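Local coordinates for protein Cyclo(L-tyrosyl-L-tyrosyl) synthase (Mycobacterium tuberculosis, PDB 2X9Q) that probably condenses two tyrosyl-tRNA-borne tyrosines into cyclo(L-Tyr-L-Tyr), an intermediate of mycocyclosin biosynthesis, without using ATP, at residues Phe173-Leu187 and Cys231-Leu244. Sequence-based numbering, arbitrary orientation.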
# COMPACT_ATOMS: atom_id res chain seq x y z
N PHE A 173 9.27 -8.64 3.65
CA PHE A 173 10.22 -7.58 3.22
C PHE A 173 11.18 -7.14 4.31
O PHE A 173 12.20 -6.51 4.03
CB PHE A 173 9.47 -6.40 2.58
CG PHE A 173 8.74 -6.78 1.32
CD1 PHE A 173 9.43 -7.21 0.22
CD2 PHE A 173 7.37 -6.74 1.25
CE1 PHE A 173 8.75 -7.56 -0.97
CE2 PHE A 173 6.66 -7.11 0.07
CZ PHE A 173 7.33 -7.48 -1.03
N GLN A 174 10.94 -7.54 5.57
CA GLN A 174 11.88 -7.15 6.62
C GLN A 174 13.25 -7.78 6.44
O GLN A 174 14.26 -7.30 6.93
CB GLN A 174 11.26 -7.42 8.02
CG GLN A 174 9.97 -6.50 8.17
CD GLN A 174 9.07 -6.78 9.41
OE1 GLN A 174 9.15 -7.85 10.03
NE2 GLN A 174 8.21 -5.82 9.75
N SER A 175 13.35 -8.85 5.67
CA SER A 175 14.69 -9.32 5.41
C SER A 175 15.27 -8.79 4.07
O SER A 175 16.36 -9.22 3.65
CB SER A 175 14.64 -10.82 5.38
OG SER A 175 14.04 -11.22 4.19
N ASN A 176 14.56 -7.90 3.39
CA ASN A 176 15.03 -7.34 2.13
C ASN A 176 15.90 -6.09 2.45
O ASN A 176 15.47 -5.19 3.18
CB ASN A 176 13.81 -6.99 1.26
CG ASN A 176 14.20 -6.34 -0.06
OD1 ASN A 176 14.52 -5.18 -0.06
ND2 ASN A 176 14.14 -7.09 -1.18
N GLU A 177 17.16 -6.08 2.02
CA GLU A 177 18.04 -4.93 2.34
C GLU A 177 17.52 -3.56 1.82
O GLU A 177 17.55 -2.62 2.57
CB GLU A 177 19.51 -5.18 1.85
CG GLU A 177 20.48 -4.24 2.51
CD GLU A 177 21.93 -4.33 1.88
OE1 GLU A 177 22.08 -4.61 0.66
OE2 GLU A 177 22.94 -4.11 2.63
N ALA A 178 17.01 -3.44 0.58
CA ALA A 178 16.49 -2.14 0.12
C ALA A 178 15.29 -1.68 1.05
O ALA A 178 15.20 -0.51 1.42
CB ALA A 178 16.03 -2.20 -1.31
N TYR A 179 14.40 -2.60 1.42
CA TYR A 179 13.25 -2.26 2.25
C TYR A 179 13.81 -1.72 3.55
O TYR A 179 13.37 -0.66 4.07
CB TYR A 179 12.38 -3.52 2.51
CG TYR A 179 11.30 -3.29 3.55
CD1 TYR A 179 11.59 -3.33 4.94
CD2 TYR A 179 9.99 -3.06 3.14
CE1 TYR A 179 10.55 -3.09 5.93
CE2 TYR A 179 8.96 -2.80 4.12
CZ TYR A 179 9.26 -2.83 5.50
OH TYR A 179 8.24 -2.57 6.39
N ARG A 180 14.74 -2.48 4.14
CA ARG A 180 15.30 -2.07 5.42
C ARG A 180 15.99 -0.67 5.38
O ARG A 180 15.87 0.10 6.32
CB ARG A 180 16.34 -3.09 5.87
CG ARG A 180 15.87 -4.39 6.41
CD ARG A 180 17.25 -5.15 6.75
NE ARG A 180 17.04 -6.41 7.45
CZ ARG A 180 17.51 -6.71 8.68
NH1 ARG A 180 18.24 -5.84 9.39
NH2 ARG A 180 17.24 -7.91 9.21
N GLU A 181 16.69 -0.36 4.29
CA GLU A 181 17.29 0.95 4.12
C GLU A 181 16.23 2.05 3.95
O GLU A 181 16.33 3.07 4.58
CB GLU A 181 18.29 0.95 2.92
CG GLU A 181 19.61 0.21 3.33
CD GLU A 181 20.65 0.02 2.19
OE1 GLU A 181 20.53 0.71 1.18
OE2 GLU A 181 21.56 -0.87 2.32
N LEU A 182 15.22 1.80 3.16
CA LEU A 182 14.12 2.75 3.03
C LEU A 182 13.43 3.00 4.39
O LEU A 182 13.19 4.14 4.74
CB LEU A 182 13.09 2.28 1.98
CG LEU A 182 13.66 2.35 0.55
CD1 LEU A 182 12.88 1.31 -0.40
CD2 LEU A 182 13.69 3.87 0.02
N HIS A 183 13.14 1.93 5.12
CA HIS A 183 12.43 2.04 6.43
C HIS A 183 13.27 2.84 7.43
O HIS A 183 12.74 3.81 8.07
CB HIS A 183 12.04 0.67 7.01
CG HIS A 183 11.07 0.73 8.15
ND1 HIS A 183 11.45 0.60 9.48
CD2 HIS A 183 9.74 0.98 8.15
CE1 HIS A 183 10.37 0.71 10.24
NE2 HIS A 183 9.32 0.91 9.45
N ALA A 184 14.56 2.48 7.57
CA ALA A 184 15.46 3.16 8.52
C ALA A 184 15.61 4.65 8.17
O ALA A 184 15.54 5.51 9.06
CB ALA A 184 16.88 2.46 8.62
N ASP A 185 15.81 4.95 6.89
CA ASP A 185 15.89 6.34 6.44
C ASP A 185 14.63 7.12 6.84
O ASP A 185 14.70 8.29 7.30
CB ASP A 185 16.08 6.37 4.93
CG ASP A 185 16.01 7.80 4.37
OD1 ASP A 185 17.01 8.50 4.54
OD2 ASP A 185 14.97 8.25 3.81
N LEU A 186 13.47 6.51 6.62
CA LEU A 186 12.19 7.17 6.92
C LEU A 186 12.09 7.45 8.41
O LEU A 186 11.74 8.58 8.84
CB LEU A 186 11.00 6.28 6.56
CG LEU A 186 9.64 6.80 6.98
CD1 LEU A 186 9.28 8.33 6.46
CD2 LEU A 186 8.52 5.85 6.52
N LEU A 187 12.38 6.44 9.21
CA LEU A 187 12.40 6.61 10.69
C LEU A 187 13.39 7.71 11.13
O LEU A 187 13.12 8.47 12.05
CB LEU A 187 12.60 5.27 11.37
CG LEU A 187 11.35 4.49 11.85
CD1 LEU A 187 10.21 4.35 10.89
CD2 LEU A 187 11.70 3.10 12.53
N CYS A 231 4.38 3.63 8.21
CA CYS A 231 5.82 3.51 8.03
C CYS A 231 6.28 2.11 7.52
O CYS A 231 7.17 2.05 6.67
CB CYS A 231 6.59 3.93 9.28
SG CYS A 231 6.47 5.74 9.54
N ALA A 232 5.66 1.02 8.01
CA ALA A 232 5.93 -0.29 7.54
C ALA A 232 5.54 -0.58 6.06
O ALA A 232 6.22 -1.36 5.39
CB ALA A 232 5.27 -1.35 8.44
N GLU A 233 4.45 -0.02 5.56
CA GLU A 233 4.07 -0.10 4.13
C GLU A 233 4.87 0.87 3.27
O GLU A 233 4.97 0.67 2.05
CB GLU A 233 2.61 0.34 3.94
CG GLU A 233 1.71 -0.68 4.61
CD GLU A 233 0.22 -0.36 4.46
OE1 GLU A 233 -0.10 0.77 3.95
OE2 GLU A 233 -0.57 -1.26 4.86
N ALA A 234 5.32 1.97 3.86
CA ALA A 234 5.91 3.09 3.06
C ALA A 234 7.05 2.68 2.05
O ALA A 234 7.10 3.23 0.98
CB ALA A 234 6.49 4.17 4.01
N PRO A 235 7.98 1.76 2.41
CA PRO A 235 9.05 1.46 1.44
C PRO A 235 8.51 0.99 0.08
O PRO A 235 9.12 1.29 -0.93
CB PRO A 235 9.87 0.38 2.12
CG PRO A 235 9.67 0.73 3.64
CD PRO A 235 8.23 1.11 3.73
N LEU A 236 7.38 0.29 0.05
CA LEU A 236 6.73 -0.11 -1.21
C LEU A 236 6.08 1.05 -1.92
O LEU A 236 5.89 1.01 -3.20
CB LEU A 236 5.71 -1.22 -1.01
CG LEU A 236 6.25 -2.66 -0.70
CD1 LEU A 236 5.04 -3.60 -0.72
CD2 LEU A 236 7.23 -3.24 -1.65
N PHE A 237 5.75 2.09 -1.15
CA PHE A 237 5.24 3.32 -1.79
C PHE A 237 6.35 4.24 -2.25
O PHE A 237 6.05 5.15 -2.96
CB PHE A 237 4.25 4.10 -0.89
CG PHE A 237 2.95 3.46 -0.84
CD1 PHE A 237 1.98 3.72 -1.87
CD2 PHE A 237 2.67 2.51 0.16
CE1 PHE A 237 0.69 3.10 -1.84
CE2 PHE A 237 1.40 1.82 0.23
CZ PHE A 237 0.39 2.11 -0.78
N LEU A 238 7.57 4.04 -1.76
CA LEU A 238 8.77 4.85 -2.10
C LEU A 238 9.54 4.22 -3.26
O LEU A 238 9.95 4.94 -4.22
CB LEU A 238 9.71 4.94 -0.88
CG LEU A 238 9.10 5.78 0.28
CD1 LEU A 238 9.90 5.53 1.58
CD2 LEU A 238 9.19 7.29 -0.16
N ASP A 239 9.75 2.90 -3.19
CA ASP A 239 10.72 2.28 -4.13
C ASP A 239 10.58 0.78 -4.29
O ASP A 239 11.56 0.03 -4.05
CB ASP A 239 12.16 2.64 -3.74
CG ASP A 239 13.11 2.62 -4.97
OD1 ASP A 239 12.73 2.08 -6.08
OD2 ASP A 239 14.22 3.19 -4.90
N THR A 240 9.40 0.36 -4.74
CA THR A 240 9.18 -1.03 -5.11
C THR A 240 10.21 -1.49 -6.17
O THR A 240 10.72 -2.61 -6.09
CB THR A 240 7.74 -1.25 -5.63
OG1 THR A 240 6.81 -1.03 -4.55
CG2 THR A 240 7.52 -2.71 -6.18
N PRO A 241 10.58 -0.62 -7.15
CA PRO A 241 11.67 -1.08 -8.07
C PRO A 241 12.95 -1.54 -7.36
O PRO A 241 13.52 -2.58 -7.75
CB PRO A 241 11.95 0.20 -8.92
CG PRO A 241 10.54 0.67 -9.10
CD PRO A 241 10.04 0.67 -7.59
N ALA A 242 13.44 -0.82 -6.36
CA ALA A 242 14.57 -1.27 -5.54
C ALA A 242 14.30 -2.56 -4.78
O ALA A 242 15.16 -3.42 -4.72
CB ALA A 242 15.04 -0.21 -4.53
N ILE A 243 13.10 -2.72 -4.24
CA ILE A 243 12.86 -3.84 -3.34
C ILE A 243 12.63 -5.13 -4.18
O ILE A 243 13.10 -6.20 -3.79
CB ILE A 243 11.60 -3.51 -2.53
CG1 ILE A 243 11.94 -2.30 -1.58
CG2 ILE A 243 11.02 -4.78 -1.82
CD1 ILE A 243 10.64 -1.67 -0.93
N LEU A 244 11.88 -5.02 -5.27
CA LEU A 244 11.48 -6.18 -6.08
C LEU A 244 12.31 -6.34 -7.37
O LEU A 244 12.13 -7.31 -8.07
CB LEU A 244 10.00 -6.10 -6.43
CG LEU A 244 9.06 -6.29 -5.21
CD1 LEU A 244 7.62 -6.19 -5.66
CD2 LEU A 244 9.34 -7.67 -4.58
O HOH W 1 16.28 -5.76 -3.46
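The ring of Tyr179 lies with one face against Pro235, whose CG sits 3.9 Å from the Tyr179 ring centroid in a CH-pi contact. The opposite face is backed by the backbone carbon of Phe173. The phenol then reaches past the proline. Its OH donates to Ala232 O over 2.6 Å, in the carbonyl plane and on a lone pair. Pro235 has no N-H to give back to the turn before, and the helix is kinked there.

Leu182 is a knob in a hole made by Pro235, Leu238, Asp239 and Ile243. Its CD1 touches Asp239 CB at 3.7 Å and also meets Ile243 CD1. The two helices, 177-187 and 231-244, run nearly antiparallel at 153°, with a closest axis approach of 8.4 Å. In this Rossmann-like fold of the HUP clan, related to class I tRNA synthetases, helix 220-244 packs on the central sheet, and helix 177-192 lies against helix 220-244. Cys231, Ala232 and Glu233 belong to the probable substrate site. Glu233 points away from this interface and bonds to Thr118.

Asn176 is the N-cap of helix 177-192 and ties it to Ile243, near the C-terminus of helix 220-244. Its OD1 accepts from Tyr179 N, while ND2 donates to Ile243 O at 2.9 Å. A chi1 of 177° sets the amide beside its own carbonyl carbon, within reach of both. The ND2 bond is bent, 130° at the hydrogen, and tilted out of the amide plane. Phe173 brings its ring to Ile243 CG2, 3.5 Å from Phe173 CD1. Leu236 CD2 lies over one face of this ring and Leu244 CD2 at its edge; Val116 of strand 112-117 also touches Phe173. Towards the other end, Leu186 CD2 touches both Ala234 CB, at 3.6 Å, and Cys231 SG.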